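Local atomic coordinates of exopolygalacturonate lyase (Vibrio vulnificus, PDB entry 5A29), a protein that probably cleaves pectic polysaccharides by beta-elimination, as a manganese-binding family 2 polysaccharide lyase. Residues Arg112-Arg115 / Tyr116-Asn120; Pro160-Pro163 / Phe164-His167; His171-Glu174 / Arg175-Ala179. One frame throughout, in Å; residues are numbered along the deposited sequence. Where two conformers were deposited one is given.

From the N terminus, contact 1 (112-120) comes first, on the last turns of helix 105-120. Contact 2 (160-167) follows at the start of helix 162-168, and contact 3 (171-179) lies on helix 170-184, which comes next in the chain. Each is local to its own helix and closes no long loop; the three run in series, none nested in or crossing another. They meet through side chains: Thr114 lies on Phe164 and Leu165, Met118 CE is 3.4 Å from Ala172 CB, and Thr173 OG1 probably hydrogen-bonds Leu165 O at 3.1 Å. Helix 105-120 is thereby packed against both later helices on one side of the chain's centre.

Contact 1: residues Arg112-Arg115 / Tyr116-Asn120; sequences RITR and YFMDN
Thr114 and Met118, one helical turn apart, lie side by side and point the same way, with Thr114 CG2 3.9 Å from Met118 SD. The threonine methyl stands anti to its own N (chi1 -64° for OG1), which puts it beside the thioether and leaves OG1 to hydrogen-bond Ala110 O one turn back. Met118 starts out beside its backbone N, where CG passes 3.4 Å from Thr114 O, and then bends at chi3 (87°) to carry CE out of the turn. The same two residues share a backbone bond, Met118 N to Thr114 O at 2.9 Å.

Four successive i to i+4 bonds of this kind mark the stretch as regular alpha-helix, the C-terminal part of helix 105-120. Its buried side carries Thr114 and Met118 against helices 162-168 and 170-184, while the ring of Phe117 stacks with Phe84.

On a more exposed flank Arg115 and Asp119 repeat the side-by-side pattern without a salt bridge. The arginine chain bends at chi3, and its NE stays 5.6 Å from Asp119 OD2. Of the arginine side chain, CG comes nearest, 3.8 Å from Asp119 OD2; the carboxylate also lies against Arg115 O, 3.3 Å from OD2, without a hydrogen bond. Opposite charges at this spacing could still attract weakly.

At the last turn Asn120 folds back over Tyr116. Its ND2 donates to Tyr116 O at 2.8 Å, nearly straight at 165°, using a lone pair in the carbonyl plane with the acceptor also close to the amide plane. The same nitrogen sits above one face of the Tyr116 ring, toward the rim. The amide is thus fixed in rotation at the helix end, where Asn120 N also bonds Phe117 O.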
loop_
_atom_site.group_PDB
_atom_site.type_symbol
_atom_site.label_atom_id
_atom_site.label_comp_id
_atom_site.label_asym_id
_atom_site.label_seq_id
_atom_site.Cartn_x
_atom_site.Cartn_y
_atom_site.Cartn_z
ATOM N N ARG A 112 17.646 0.802 -17.354
ATOM C CA ARG A 112 17.632 -0.245 -18.357
ATOM C C ARG A 112 16.436 -1.217 -18.303
ATOM O O ARG A 112 15.842 -1.580 -19.339
ATOM C CB ARG A 112 18.982 -1.036 -18.322
ATOM C CG ARG A 112 19.221 -1.914 -19.559
ATOM C CD ARG A 112 20.640 -2.523 -19.577
ATOM N NE ARG A 112 20.635 -3.657 -18.664
ATOM C CZ ARG A 112 20.365 -4.911 -19.018
ATOM N NH1 ARG A 112 20.180 -5.222 -20.283
ATOM N NH2 ARG A 112 20.304 -5.863 -18.094
ATOM N N ILE A 113 16.123 -1.704 -17.108
ATOM C CA ILE A 113 14.957 -2.580 -16.907
ATOM C C ILE A 113 13.660 -1.823 -17.307
ATOM O O ILE A 113 12.743 -2.367 -17.966
ATOM C CB ILE A 113 14.835 -2.943 -15.412
ATOM C CG1 ILE A 113 16.022 -3.879 -15.022
ATOM C CG2 ILE A 113 13.468 -3.617 -15.173
ATOM C CD1 ILE A 113 16.310 -3.984 -13.526
ATOM N N THR A 114 13.543 -0.621 -16.775
ATOM C CA THR A 114 12.309 0.157 -16.904
ATOM C C THR A 114 12.085 0.517 -18.380
ATOM O O THR A 114 10.960 0.373 -18.910
ATOM C CB THR A 114 12.358 1.376 -15.998
ATOM O OG1 THR A 114 12.422 0.888 -14.621
ATOM C CG2 THR A 114 11.097 2.218 -16.134
ATOM N N ARG A 115 13.153 0.943 -19.045
ATOM C CA ARG A 115 13.034 1.384 -20.437
ATOM C C ARG A 115 12.619 0.186 -21.299
ATOM O O ARG A 115 11.803 0.324 -22.229
ATOM C CB ARG A 115 14.360 1.975 -20.909
ATOM C CG ARG A 115 14.178 2.763 -22.198
ATOM C CD ARG A 115 15.442 3.169 -22.910
ATOM N NE ARG A 115 16.413 3.899 -22.112
ATOM C CZ ARG A 115 16.253 5.129 -21.640
ATOM N NH1 ARG A 115 15.096 5.751 -21.764
ATOM N NH2 ARG A 115 17.240 5.703 -20.977
ATOM N N TYR A 116 13.121 -1.009 -20.997
ATOM C CA TYR A 116 12.753 -2.182 -21.817
ATOM C C TYR A 116 11.260 -2.582 -21.591
ATOM O O TYR A 116 10.566 -3.015 -22.511
ATOM C CB TYR A 116 13.642 -3.368 -21.456
ATOM C CG TYR A 116 13.357 -4.638 -22.220
ATOM C CD1 TYR A 116 13.888 -4.830 -23.519
ATOM C CD2 TYR A 116 12.551 -5.619 -21.687
ATOM C CE1 TYR A 116 13.618 -6.016 -24.223
ATOM C CE2 TYR A 116 12.279 -6.803 -22.368
ATOM C CZ TYR A 116 12.806 -6.987 -23.656
ATOM O OH TYR A 116 12.512 -8.149 -24.347
ATOM N N PHE A 117 10.839 -2.584 -20.319
ATOM C CA PHE A 117 9.449 -2.820 -19.984
ATOM C C PHE A 117 8.538 -1.830 -20.747
ATOM O O PHE A 117 7.573 -2.254 -21.380
ATOM C CB PHE A 117 9.166 -2.652 -18.462
ATOM C CG PHE A 117 7.733 -3.002 -18.120
ATOM C CD1 PHE A 117 7.332 -4.340 -18.050
ATOM C CD2 PHE A 117 6.773 -2.015 -18.128
ATOM C CE1 PHE A 117 5.983 -4.710 -17.834
ATOM C CE2 PHE A 117 5.421 -2.367 -17.929
ATOM C CZ PHE A 117 5.045 -3.706 -17.768
ATOM N N MET A 118 8.853 -0.542 -20.667
ATOM C CA MET A 118 8.004 0.485 -21.244
ATOM C C MET A 118 8.075 0.481 -22.781
ATOM O O MET A 118 7.078 0.770 -23.444
ATOM C CB MET A 118 8.339 1.863 -20.667
ATOM C CG MET A 118 7.936 1.962 -19.181
ATOM S SD MET A 118 8.122 3.531 -18.331
ATOM C CE MET A 118 6.556 4.250 -18.739
ATOM N N ASP A 119 9.211 0.086 -23.352
ATOM C CA ASP A 119 9.282 -0.127 -24.819
ATOM C C ASP A 119 8.465 -1.300 -25.303
ATOM O O ASP A 119 8.084 -1.337 -26.471
ATOM C CB ASP A 119 10.743 -0.252 -25.335
ATOM C CG ASP A 119 11.492 1.057 -25.230
ATOM O OD1 ASP A 119 10.821 2.089 -25.052
ATOM O OD2 ASP A 119 12.739 1.086 -25.273
ATOM N N ASN A 120 8.185 -2.264 -24.438
ATOM C CA ASN A 120 7.625 -3.505 -24.918
ATOM C C ASN A 120 6.294 -3.947 -24.410
ATOM O O ASN A 120 5.678 -4.834 -25.019
ATOM C CB ASN A 120 8.645 -4.624 -24.742
ATOM C CG ASN A 120 9.841 -4.430 -25.660
ATOM O OD1 ASN A 120 9.740 -4.724 -26.850
ATOM N ND2 ASN A 120 10.899 -3.793 -25.163
#

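Contact 2: residues Pro160-Pro163 / Phe164-His167; sequences PYYP and FLYH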
loop_
_atom_site.group_PDB
_atom_site.type_symbol
_atom_site.label_atom_id
_atom_site.label_comp_id
_atom_site.label_asym_id
_atom_site.label_seq_id
_atom_site.Cartn_x
_atom_site.Cartn_y
_atom_site.Cartn_z
ATOM N N PRO A 160 2.833 3.039 -7.592
ATOM C CA PRO A 160 4.038 2.934 -8.452
ATOM C C PRO A 160 5.027 4.057 -8.266
ATOM O O PRO A 160 4.695 5.165 -7.790
ATOM C CB PRO A 160 3.463 2.987 -9.890
ATOM C CG PRO A 160 1.980 2.641 -9.743
ATOM C CD PRO A 160 1.577 3.147 -8.392
ATOM N N TYR A 161 6.244 3.819 -8.747
ATOM C CA TYR A 161 7.324 4.770 -8.522
ATOM C C TYR A 161 7.272 5.822 -9.647
ATOM O O TYR A 161 8.219 5.998 -10.426
ATOM C CB TYR A 161 8.649 3.957 -8.523
ATOM C CG TYR A 161 9.946 4.679 -8.093
ATOM C CD1 TYR A 161 9.955 5.911 -7.466
ATOM C CD2 TYR A 161 11.177 4.022 -8.318
ATOM C CE1 TYR A 161 11.148 6.502 -7.073
ATOM C CE2 TYR A 161 12.365 4.605 -7.952
ATOM C CZ TYR A 161 12.355 5.807 -7.366
ATOM O OH TYR A 161 13.567 6.363 -7.041
ATOM N N TYR A 162 6.180 6.598 -9.680
ATOM C CA TYR A 162 5.994 7.551 -10.793
ATOM C C TYR A 162 7.133 8.490 -11.152
ATOM O O TYR A 162 7.365 8.659 -12.330
ATOM C CB TYR A 162 4.674 8.388 -10.627
ATOM C CG TYR A 162 3.398 7.530 -10.684
ATOM C CD1 TYR A 162 3.040 6.809 -11.813
ATOM C CD2 TYR A 162 2.548 7.441 -9.570
ATOM C CE1 TYR A 162 1.881 6.025 -11.870
ATOM C CE2 TYR A 162 1.386 6.681 -9.640
ATOM C CZ TYR A 162 1.026 6.007 -10.761
ATOM O OH TYR A 162 -0.119 5.217 -10.703
ATOM N N PRO A 163 7.753 9.166 -10.182
ATOM C CA PRO A 163 8.788 10.109 -10.546
ATOM C C PRO A 163 9.931 9.429 -11.300
ATOM O O PRO A 163 10.534 10.042 -12.201
ATOM C CB PRO A 163 9.313 10.591 -9.198
ATOM C CG PRO A 163 8.100 10.470 -8.259
ATOM C CD PRO A 163 7.518 9.170 -8.717
ATOM N N PHE A 164 10.204 8.157 -11.009
ATOM C CA PHE A 164 11.335 7.516 -11.698
ATOM C C PHE A 164 10.818 7.056 -13.054
ATOM O O PHE A 164 11.499 7.141 -14.102
ATOM C CB PHE A 164 11.832 6.287 -10.872
ATOM C CG PHE A 164 12.886 5.516 -11.591
ATOM C CD1 PHE A 164 14.216 6.021 -11.623
ATOM C CD2 PHE A 164 12.577 4.326 -12.216
ATOM C CE1 PHE A 164 15.210 5.356 -12.341
ATOM C CE2 PHE A 164 13.565 3.624 -12.913
ATOM C CZ PHE A 164 14.883 4.163 -12.997
ATOM N N LEU A 165 9.595 6.550 -13.089
ATOM C CA LEU A 165 9.044 6.097 -14.378
ATOM C C LEU A 165 9.008 7.327 -15.350
ATOM O O LEU A 165 9.299 7.191 -16.563
ATOM C CB LEU A 165 7.602 5.527 -14.242
ATOM C CG LEU A 165 7.435 4.307 -13.312
ATOM C CD1 LEU A 165 5.963 3.948 -13.106
ATOM C CD2 LEU A 165 8.244 3.079 -13.758
ATOM N N TYR A 166 8.662 8.485 -14.802
ATOM C CA TYR A 166 8.566 9.731 -15.583
ATOM C C TYR A 166 9.979 10.102 -16.108
ATOM O O TYR A 166 10.161 10.544 -17.243
ATOM C CB TYR A 166 8.023 10.873 -14.705
ATOM C CG TYR A 166 7.665 12.077 -15.551
ATOM C CD1 TYR A 166 6.457 12.122 -16.242
ATOM C CD2 TYR A 166 8.551 13.143 -15.688
ATOM C CE1 TYR A 166 6.147 13.211 -17.056
ATOM C CE2 TYR A 166 8.267 14.220 -16.518
ATOM C CZ TYR A 166 7.070 14.224 -17.219
ATOM O OH TYR A 166 6.760 15.314 -18.019
ATOM N N HIS A 167 10.958 10.016 -15.235
ATOM C CA HIS A 167 12.352 10.140 -15.612
ATOM C C HIS A 167 12.761 9.235 -16.768
ATOM O O HIS A 167 13.466 9.693 -17.642
ATOM C CB HIS A 167 13.262 9.936 -14.373
ATOM C CG HIS A 167 14.718 9.787 -14.697
ATOM N ND1 HIS A 167 15.564 10.871 -14.836
ATOM C CD2 HIS A 167 15.500 8.682 -14.821
ATOM C CE1 HIS A 167 16.800 10.441 -15.064
ATOM N NE2 HIS A 167 16.787 9.116 -15.065
#
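The backbone passes from an inverse gamma turn centred on Tyr161 into the first turn of helix 162-168, where Tyr161 O accepts from both Leu165 N, in the carbonyl plane along a nearly straight bond, and Phe164 N, from above that plane at a bent 135°, each at 3.0 Å.

Among the side chains, the Tyr161 ring is covered on one face by the CB of Phe164, which stands over its centre, 3.4 Å from the centroid, as a CH-pi contact. Both residues set CG anti to the backbone N (chi1 -171° for Tyr161), and the Phe164 ring continues outward from that CB. The two ring planes lie 18° apart, slid past each other with centroids 5.3 Å apart and little overlap. Tyr161 OH is held by Thr95 of helix 88-101. Elsewhere Leu165 CD1 rests 4.2 Å from Pro160 CB, and the latter also lies over one face of the Tyr162 ring, toward its rim.

Tyr161 occupies the N-cap position, and Pro163, which has no backbone N-H to donate, falls in the first turn: an arrangement typical of an alpha-helix N terminus, here wedged between helices 88-101, 105-120 and 234-250.

Contact 3: residues His171-Glu174 / Arg175-Ala179; sequences HATE and RYIKA
Glu174 and Lys178 cross at an angle, and in the conformer of Glu174 given here their ends meet in a salt bridge of 2.7 Å between Glu174 OE2 and Lys178 NZ. A second conformer of the glutamate was deposited, and the bridge may not always be made. In this one the oxygen is met on its anti side, 19° out of the carboxylate plane. Glu174 leaves the helix with CG anti to N and runs extended, whereas the fully extended Lys178 starts beside its own N and slants back along the helix until its CE lies 3.9 Å from Glu174 CG. The acidic chain thus has the lysine's aliphatic arm against it as well as the ammonium group at its end.

His171 and Arg175 make the neighbouring i to i+4 pair in a different way. They run side by side in the same direction, with the imidazole and guanidinium planes only 14° apart, but the touching atoms are aliphatic and ring carbon: Arg175 CD is 3.4 Å from His171 CE1. Arg175 CG stands over one face of the imidazole, toward the rim. A bend at chi3 (40°) turns the guanidinium on from there, and it finds a cation-pi partner in Tyr203.

Tyr176 leaves in another direction, toward Phe128 and Trp130, its OH bonded to His153, next in sequence to the manganese ligand Glu154. Ile177 CG1 packs 3.5 Å from Thr173 O and reaches helix 234-250.

Backbone bonds from Arg175 N through Lys178 N to residues four earlier keep the helix regular beneath these pairs. Lys178 NZ also donates to Asn255 O and Asp205 O, tying helix 170-184 to the segments carrying them. With Glu174 OE1 accepting from Asn255 ND2 in this conformer, the network would probably favour both ionised forms.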
loop_
_atom_site.group_PDB
_atom_site.type_symbol
_atom_site.label_atom_id
_atom_site.label_comp_id
_atom_site.label_asym_id
_atom_site.label_seq_id
_atom_site.Cartn_x
_atom_site.Cartn_y
_atom_site.Cartn_z
ATOM N N HIS A 171 6.528 10.420 -21.616
ATOM C CA HIS A 171 5.360 10.389 -22.475
ATOM C C HIS A 171 4.527 9.156 -22.120
ATOM O O HIS A 171 3.300 9.219 -21.999
ATOM C CB HIS A 171 5.841 10.374 -23.968
ATOM C CG HIS A 171 4.745 10.395 -24.978
ATOM N ND1 HIS A 171 4.240 9.245 -25.558
ATOM C CD2 HIS A 171 4.069 11.429 -25.541
ATOM C CE1 HIS A 171 3.290 9.569 -26.423
ATOM N NE2 HIS A 171 3.156 10.885 -26.420
ATOM N N ALA A 172 5.192 8.016 -21.961
ATOM C CA ALA A 172 4.502 6.816 -21.553
ATOM C C ALA A 172 3.891 6.944 -20.115
ATOM O O ALA A 172 2.812 6.377 -19.873
ATOM C CB ALA A 172 5.397 5.574 -21.690
ATOM N N THR A 173 4.558 7.685 -19.228
ATOM C CA THR A 173 4.084 7.831 -17.836
ATOM C C THR A 173 2.883 8.757 -17.789
ATOM O O THR A 173 1.872 8.437 -17.115
ATOM C CB THR A 173 5.195 8.338 -16.921
ATOM O OG1 THR A 173 6.234 7.346 -16.978
ATOM C CG2 THR A 173 4.658 8.467 -15.428
ATOM N N GLU A 174 2.948 9.874 -18.531
ATOM C CA GLU A 174 1.713 10.699 -18.749
ATOM C C GLU A 174 0.560 9.886 -19.325
ATOM O O GLU A 174 -0.566 9.919 -18.794
ATOM C CB GLU A 174 1.974 11.889 -19.677
ATOM C CG GLU A 174 0.743 12.760 -19.938
ATOM C CD GLU A 174 0.942 13.728 -21.083
ATOM O OE1 GLU A 174 2.112 14.054 -21.336
ATOM O OE2 GLU A 174 -0.047 14.140 -21.732
ATOM N N ARG A 175 0.786 9.163 -20.434
ATOM C CA ARG A 175 -0.288 8.344 -20.990
ATOM C C ARG A 175 -0.819 7.282 -20.017
ATOM O O ARG A 175 -2.031 6.991 -19.970
ATOM C CB ARG A 175 0.082 7.656 -22.312
ATOM C CG ARG A 175 0.355 8.651 -23.462
ATOM C CD ARG A 175 0.919 7.914 -24.681
ATOM N NE ARG A 175 0.279 6.597 -24.930
ATOM C CZ ARG A 175 -0.850 6.392 -25.601
ATOM N NH1 ARG A 175 -1.516 7.418 -26.128
ATOM N NH2 ARG A 175 -1.299 5.155 -25.764
ATOM N N TYR A 176 0.080 6.670 -19.260
ATOM C CA TYR A 176 -0.359 5.686 -18.272
ATOM C C TYR A 176 -1.366 6.283 -17.248
ATOM O O TYR A 176 -2.418 5.689 -17.035
ATOM C CB TYR A 176 0.838 5.032 -17.520
ATOM C CG TYR A 176 0.293 4.119 -16.457
ATOM C CD1 TYR A 176 -0.284 2.922 -16.813
ATOM C CD2 TYR A 176 0.269 4.522 -15.121
ATOM C CE1 TYR A 176 -0.870 2.111 -15.885
ATOM C CE2 TYR A 176 -0.341 3.727 -14.152
ATOM C CZ TYR A 176 -0.908 2.546 -14.550
ATOM O OH TYR A 176 -1.457 1.723 -13.633
ATOM N N ILE A 177 -0.995 7.374 -16.586
ATOM C CA ILE A 177 -1.868 7.988 -15.580
ATOM C C ILE A 177 -3.246 8.359 -16.185
ATOM O O ILE A 177 -4.300 8.130 -15.575
ATOM C CB ILE A 177 -1.172 9.212 -14.951
ATOM C CG1 ILE A 177 0.038 8.730 -14.114
ATOM C CG2 ILE A 177 -2.108 10.078 -14.102
ATOM C CD1 ILE A 177 0.931 9.897 -13.687
ATOM N N LYS A 178 -3.232 8.949 -17.392
ATOM C CA LYS A 178 -4.505 9.295 -18.098
ATOM C C LYS A 178 -5.300 8.048 -18.462
ATOM O O LYS A 178 -6.511 8.015 -18.283
ATOM C CB LYS A 178 -4.171 10.159 -19.352
ATOM C CG LYS A 178 -3.687 11.555 -18.966
ATOM C CD LYS A 178 -3.394 12.364 -20.275
ATOM C CE LYS A 178 -2.988 13.785 -19.929
ATOM N NZ LYS A 178 -2.680 14.571 -21.160
ATOM N N ALA A 179 -4.612 6.969 -18.832
ATOM C CA ALA A 179 -5.275 5.714 -19.187
ATOM C C ALA A 179 -5.812 5.035 -17.949
ATOM O O ALA A 179 -6.871 4.412 -17.990
ATOM C CB ALA A 179 -4.322 4.759 -19.925
#